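Local coordinates for hypothetical membrane spanning protein (Thermus thermophilus, PDB 2VPZ) that probably serves as the membrane-anchoring, quinone-binding subunit of a polysulfide reductase-like respiratory complex, at residues C[49-52]-C[53-57]; C[73-76]-C[77-80]. All blocks are in the same frame, centred on the assembly; numbering follows the deposited sequence.

Interaction 1: residues C[49-52]-C[53-57]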
loop_
_atom_site.group_PDB
_atom_site.type_symbol
_atom_site.label_atom_id
_atom_site.label_comp_id
_atom_site.label_asym_id
_atom_site.label_seq_id
_atom_site.Cartn_x
_atom_site.Cartn_y
_atom_site.Cartn_z
ATOM N N TYR C 49 -9.932 3.228 61.379
ATOM C CA TYR C 49 -9.987 3.040 59.929
ATOM C C TYR C 49 -8.715 3.665 59.321
ATOM O O TYR C 49 -8.211 3.217 58.293
ATOM C CB TYR C 49 -11.264 3.596 59.279
ATOM C CG TYR C 49 -12.368 2.548 59.222
ATOM C CD1 TYR C 49 -13.256 2.380 60.291
ATOM C CD2 TYR C 49 -12.466 1.670 58.140
ATOM C CE1 TYR C 49 -14.209 1.363 60.287
ATOM C CE2 TYR C 49 -13.412 0.646 58.120
ATOM C CZ TYR C 49 -14.285 0.495 59.200
ATOM O OH TYR C 49 -15.229 -0.508 59.192
ATOM N N THR C 50 -8.171 4.669 59.995
ATOM C CA THR C 50 -6.955 5.307 59.552
ATOM C C THR C 50 -5.745 4.356 59.782
ATOM O O THR C 50 -4.838 4.243 58.936
ATOM C CB THR C 50 -6.761 6.686 60.266
ATOM O OG1 THR C 50 -7.951 7.455 60.137
ATOM C CG2 THR C 50 -5.566 7.451 59.667
ATOM N N LEU C 51 -5.738 3.622 60.896
ATOM C CA LEU C 51 -4.649 2.675 61.159
ATOM C C LEU C 51 -4.550 1.635 60.006
ATOM O O LEU C 51 -3.454 1.381 59.495
ATOM C CB LEU C 51 -4.785 1.924 62.515
ATOM C CG LEU C 51 -3.682 0.874 62.791
ATOM C CD1 LEU C 51 -2.282 1.542 62.913
ATOM C CD2 LEU C 51 -3.990 0.060 64.067
ATOM N N TYR C 52 -5.702 1.079 59.624
ATOM C CA TYR C 52 -5.927 0.072 58.556
ATOM C C TYR C 52 -5.527 0.526 57.136
ATOM O O TYR C 52 -4.930 -0.233 56.329
ATOM C CB TYR C 52 -7.407 -0.297 58.511
ATOM C CG TYR C 52 -8.090 -0.901 59.713
ATOM C CD1 TYR C 52 -9.481 -0.920 59.778
ATOM C CD2 TYR C 52 -7.389 -1.553 60.750
ATOM C CE1 TYR C 52 -10.187 -1.540 60.795
ATOM C CE2 TYR C 52 -8.079 -2.192 61.813
ATOM C CZ TYR C 52 -9.486 -2.173 61.822
ATOM O OH TYR C 52 -10.171 -2.816 62.826
ATOM N N ALA C 53 -5.928 1.742 56.788
ATOM C CA ALA C 53 -5.597 2.310 55.488
ATOM C C ALA C 53 -4.065 2.480 55.468
ATOM O O ALA C 53 -3.440 2.336 54.413
ATOM C CB ALA C 53 -6.321 3.677 55.277
ATOM N N LEU C 54 -3.459 2.746 56.630
ATOM C CA LEU C 54 -1.995 2.872 56.731
ATOM C C LEU C 54 -1.335 1.472 56.556
ATOM O O LEU C 54 -0.295 1.335 55.909
ATOM C CB LEU C 54 -1.526 3.472 58.085
ATOM C CG LEU C 54 -1.862 4.899 58.520
ATOM C CD1 LEU C 54 -1.241 5.247 59.915
ATOM C CD2 LEU C 54 -1.392 5.918 57.444
ATOM N N MET C 55 -1.952 0.452 57.149
ATOM C CA MET C 55 -1.440 -0.912 57.099
ATOM C C MET C 55 -1.489 -1.517 55.698
ATOM O O MET C 55 -0.537 -2.163 55.244
ATOM C CB MET C 55 -2.171 -1.824 58.092
ATOM C CG MET C 55 -1.686 -1.754 59.547
ATOM S SD MET C 55 -2.802 -2.589 60.718
ATOM C CE MET C 55 -3.824 -3.588 59.579
ATOM N N LEU C 56 -2.620 -1.313 55.035
ATOM C CA LEU C 56 -2.851 -1.784 53.673
ATOM C C LEU C 56 -1.977 -0.967 52.695
ATOM O O LEU C 56 -1.603 -1.471 51.636
ATOM C CB LEU C 56 -4.348 -1.709 53.302
ATOM C CG LEU C 56 -5.276 -2.653 54.092
ATOM C CD1 LEU C 56 -6.730 -2.137 54.097
ATOM C CD2 LEU C 56 -5.180 -4.075 53.519
ATOM N N ILE C 57 -1.640 0.277 53.038
ATOM C CA ILE C 57 -0.758 1.079 52.184
ATOM C C ILE C 57 0.674 0.519 52.341
ATOM O O ILE C 57 1.411 0.391 51.356
ATOM C CB ILE C 57 -0.758 2.619 52.540
ATOM C CG1 ILE C 57 -2.110 3.248 52.200
ATOM C CG2 ILE C 57 0.393 3.319 51.789
ATOM C CD1 ILE C 57 -2.057 4.744 51.854
#
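The Tyr52 ring meets Met55 obliquely, with CD2 of Tyr52 4.3 Å from the methyl carbon CE of Met55. On one face of the Tyr49 ring sits Tyr52 CD1, 4.3 Å above the plane and displaced toward the rim, while the ring of Trp171 also meets that of Tyr49. Met55 folds back about its CG-SD bond (chi3 16°), which turns CE back toward the Tyr52 ring; its SD lies 4.1 Å from Leu51 CG, one helical turn earlier. Beneath the side chains run four successive i to i+4 backbone bonds, the evidence for regular alpha-helix: Leu56 N to Tyr52 O is the straightest (N-H...O 167°), and Met55 N to Leu51 O bends most (140°) yet stays in the carbonyl plane. Leu54 packs its CG 3.1 Å from Thr50 O and its side chain on Phe100 of helix 88-107. Cutting Leu54 back to an alanine would probably open a gap against that ring. The hydroxyls bond elsewhere: Tyr49 OH to Ser169 OG, Thr50 OG1 to Ala46 O and Tyr52 OH to Arg48 NH2. On helix 46-65, in a stretch predicted to span the membrane, Tyr49, Thr50 and Ala53 pack against helix 16-41 through Leu38, Ala35, His39 and Val31, whereas Leu51 touches Tyr107 and Ile57 joins Leu54 on Phe100, both of helix 88-107.

Interaction 2: residues C[73-76]-C[77-80]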
loop_
_atom_site.group_PDB
_atom_site.type_symbol
_atom_site.label_atom_id
_atom_site.label_comp_id
_atom_site.label_asym_id
_atom_site.label_seq_id
_atom_site.Cartn_x
_atom_site.Cartn_y
_atom_site.Cartn_z
ATOM N N ARG C 73 18.447 -3.257 43.276
ATOM C CA ARG C 73 19.210 -2.234 42.565
ATOM C C ARG C 73 18.937 -0.824 43.141
ATOM O O ARG C 73 19.640 0.144 42.818
ATOM C CB ARG C 73 18.886 -2.292 41.067
ATOM C CG ARG C 73 19.354 -3.594 40.455
ATOM C CD ARG C 73 19.871 -3.338 39.043
ATOM N NE ARG C 73 18.813 -2.741 38.223
ATOM C CZ ARG C 73 18.869 -1.583 37.559
ATOM N NH1 ARG C 73 19.959 -0.829 37.580
ATOM N NH2 ARG C 73 17.799 -1.163 36.879
ATOM N N PHE C 74 17.941 -0.754 44.008
ATOM C CA PHE C 74 17.479 0.453 44.690
ATOM C C PHE C 74 17.401 1.684 43.790
ATOM O O PHE C 74 18.162 2.643 43.937
ATOM C CB PHE C 74 18.340 0.708 45.942
ATOM C CG PHE C 74 18.374 -0.459 46.913
ATOM C CD1 PHE C 74 19.590 -0.991 47.353
ATOM C CD2 PHE C 74 17.175 -1.051 47.333
ATOM C CE1 PHE C 74 19.627 -2.112 48.218
ATOM C CE2 PHE C 74 17.182 -2.172 48.196
ATOM C CZ PHE C 74 18.424 -2.706 48.634
ATOM N N THR C 75 16.479 1.620 42.835
ATOM C CA THR C 75 16.211 2.690 41.887
ATOM C C THR C 75 14.814 3.369 42.109
ATOM O O THR C 75 14.523 4.396 41.512
ATOM C CB THR C 75 16.374 2.169 40.386
ATOM O OG1 THR C 75 16.147 0.760 40.326
ATOM C CG2 THR C 75 17.790 2.480 39.840
ATOM N N HIS C 76 13.965 2.842 42.994
ATOM C CA HIS C 76 12.659 3.450 43.246
ATOM C C HIS C 76 12.755 4.877 43.792
ATOM O O HIS C 76 11.777 5.639 43.829
ATOM C CB HIS C 76 11.790 2.581 44.167
ATOM C CG HIS C 76 11.422 1.257 43.609
ATOM N ND1 HIS C 76 12.332 0.282 43.355
ATOM C CD2 HIS C 76 10.232 0.746 43.271
ATOM C CE1 HIS C 76 11.728 -0.781 42.873
ATOM N NE2 HIS C 76 10.440 -0.525 42.812
ATOM N N ILE C 77 13.936 5.235 44.246
ATOM C CA ILE C 77 14.102 6.583 44.730
ATOM C C ILE C 77 13.752 7.595 43.594
ATOM O O ILE C 77 13.230 8.679 43.886
ATOM C CB ILE C 77 15.550 6.836 45.321
ATOM C CG1 ILE C 77 15.628 8.235 45.909
ATOM C CG2 ILE C 77 16.636 6.600 44.244
ATOM C CD1 ILE C 77 16.995 8.600 46.515
ATOM N N TRP C 78 13.968 7.249 42.317
ATOM C CA TRP C 78 13.660 8.147 41.172
ATOM C C TRP C 78 12.183 8.446 40.940
ATOM O O TRP C 78 11.797 9.408 40.266
ATOM C CB TRP C 78 14.327 7.631 39.898
ATOM C CG TRP C 78 15.809 7.650 40.061
ATOM C CD1 TRP C 78 16.627 6.594 40.361
ATOM C CD2 TRP C 78 16.672 8.806 39.985
ATOM N NE1 TRP C 78 17.926 7.018 40.467
ATOM C CE2 TRP C 78 17.988 8.366 40.242
ATOM C CE3 TRP C 78 16.455 10.175 39.723
ATOM C CZ2 TRP C 78 19.097 9.235 40.244
ATOM C CZ3 TRP C 78 17.566 11.054 39.722
ATOM C CH2 TRP C 78 18.870 10.567 39.982
ATOM N N LEU C 79 11.352 7.598 41.526
ATOM C CA LEU C 79 9.896 7.741 41.503
ATOM C C LEU C 79 9.531 9.098 42.191
ATOM O O LEU C 79 8.562 9.785 41.825
ATOM C CB LEU C 79 9.275 6.586 42.302
ATOM C CG LEU C 79 8.070 5.795 41.774
ATOM C CD1 LEU C 79 8.090 5.767 40.236
ATOM C CD2 LEU C 79 8.070 4.365 42.357
ATOM N N PHE C 80 10.357 9.441 43.177
ATOM C CA PHE C 80 10.216 10.606 44.044
ATOM C C PHE C 80 11.113 11.819 43.833
ATOM O O PHE C 80 10.979 12.817 44.534
ATOM C CB PHE C 80 10.289 10.115 45.486
ATOM C CG PHE C 80 9.209 9.142 45.850
ATOM C CD1 PHE C 80 9.495 7.805 46.170
ATOM C CD2 PHE C 80 7.880 9.559 45.815
ATOM C CE1 PHE C 80 8.451 6.900 46.437
ATOM C CE2 PHE C 80 6.825 8.681 46.077
ATOM C CZ PHE C 80 7.105 7.345 46.390
#
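Thr75 O accepts the backbone N-H of Trp78 at 3.0 Å, with an N-H...O angle of 161°. The donor stands above the carbonyl plane, 40° out of it, and the same oxygen lies at the edge of the Trp78 indole, near the ring plane, with CD1 of Trp78 3.3 Å from Thr75 O. In Trp78 a chi1 of -63° places CG beside the backbone N, and the turn of the indole about CB-CG then directs CD1 at Thr75 O. One residue on, Leu79 N bonds to His76 O at 3.1 Å, farther above the carbonyl plane than in the preceding pair. With Phe80 N bonded to Ile77 O, three consecutive i to i+3 bonds wind the backbone in overlapping turns, a pattern like that of a 3-10 helix, inside the loop joining helix 46-65 to helix 88-107. Side chains add looser contacts: CD2 of the His76 imidazole lies 4.3 Å from CD2 of Leu79, and CB of Leu79 sits over one face of the Phe80 ring, offset toward its rim. Phe80 also meets Trp94 edge-to-face, and Trp94 NE1 bonds to Leu79 O. Toward a neighbouring protein chain, Thr75 OG1 hydrogen-bonds to the backbone of that other chain and Trp78 forms a cation-pi contact with one of its basic side chains.

How the interactions relate
Interaction 1 precedes interaction 2 along the chain, and their centres lie 24 Å apart; nearest atoms stay about 10 Å from each other, so the two do not touch. Helix 88-107 is their shared neighbour: residues 49-57 pack on Phe100 and Tyr107, while Leu79 and Phe80 of residues 73-80 reach Ala93. Neither contact is next to the residues seen to bind quinones in this protein, but both are within about 11 Å of one, although no quinone is bound to this chain here. Side chain to side chain, Leu56 is about 11 Å from His21; Leu79 is about 10 Å from His21 and about 9 Å from Tyr130. Interaction 2 alone of the two meets another protein chain.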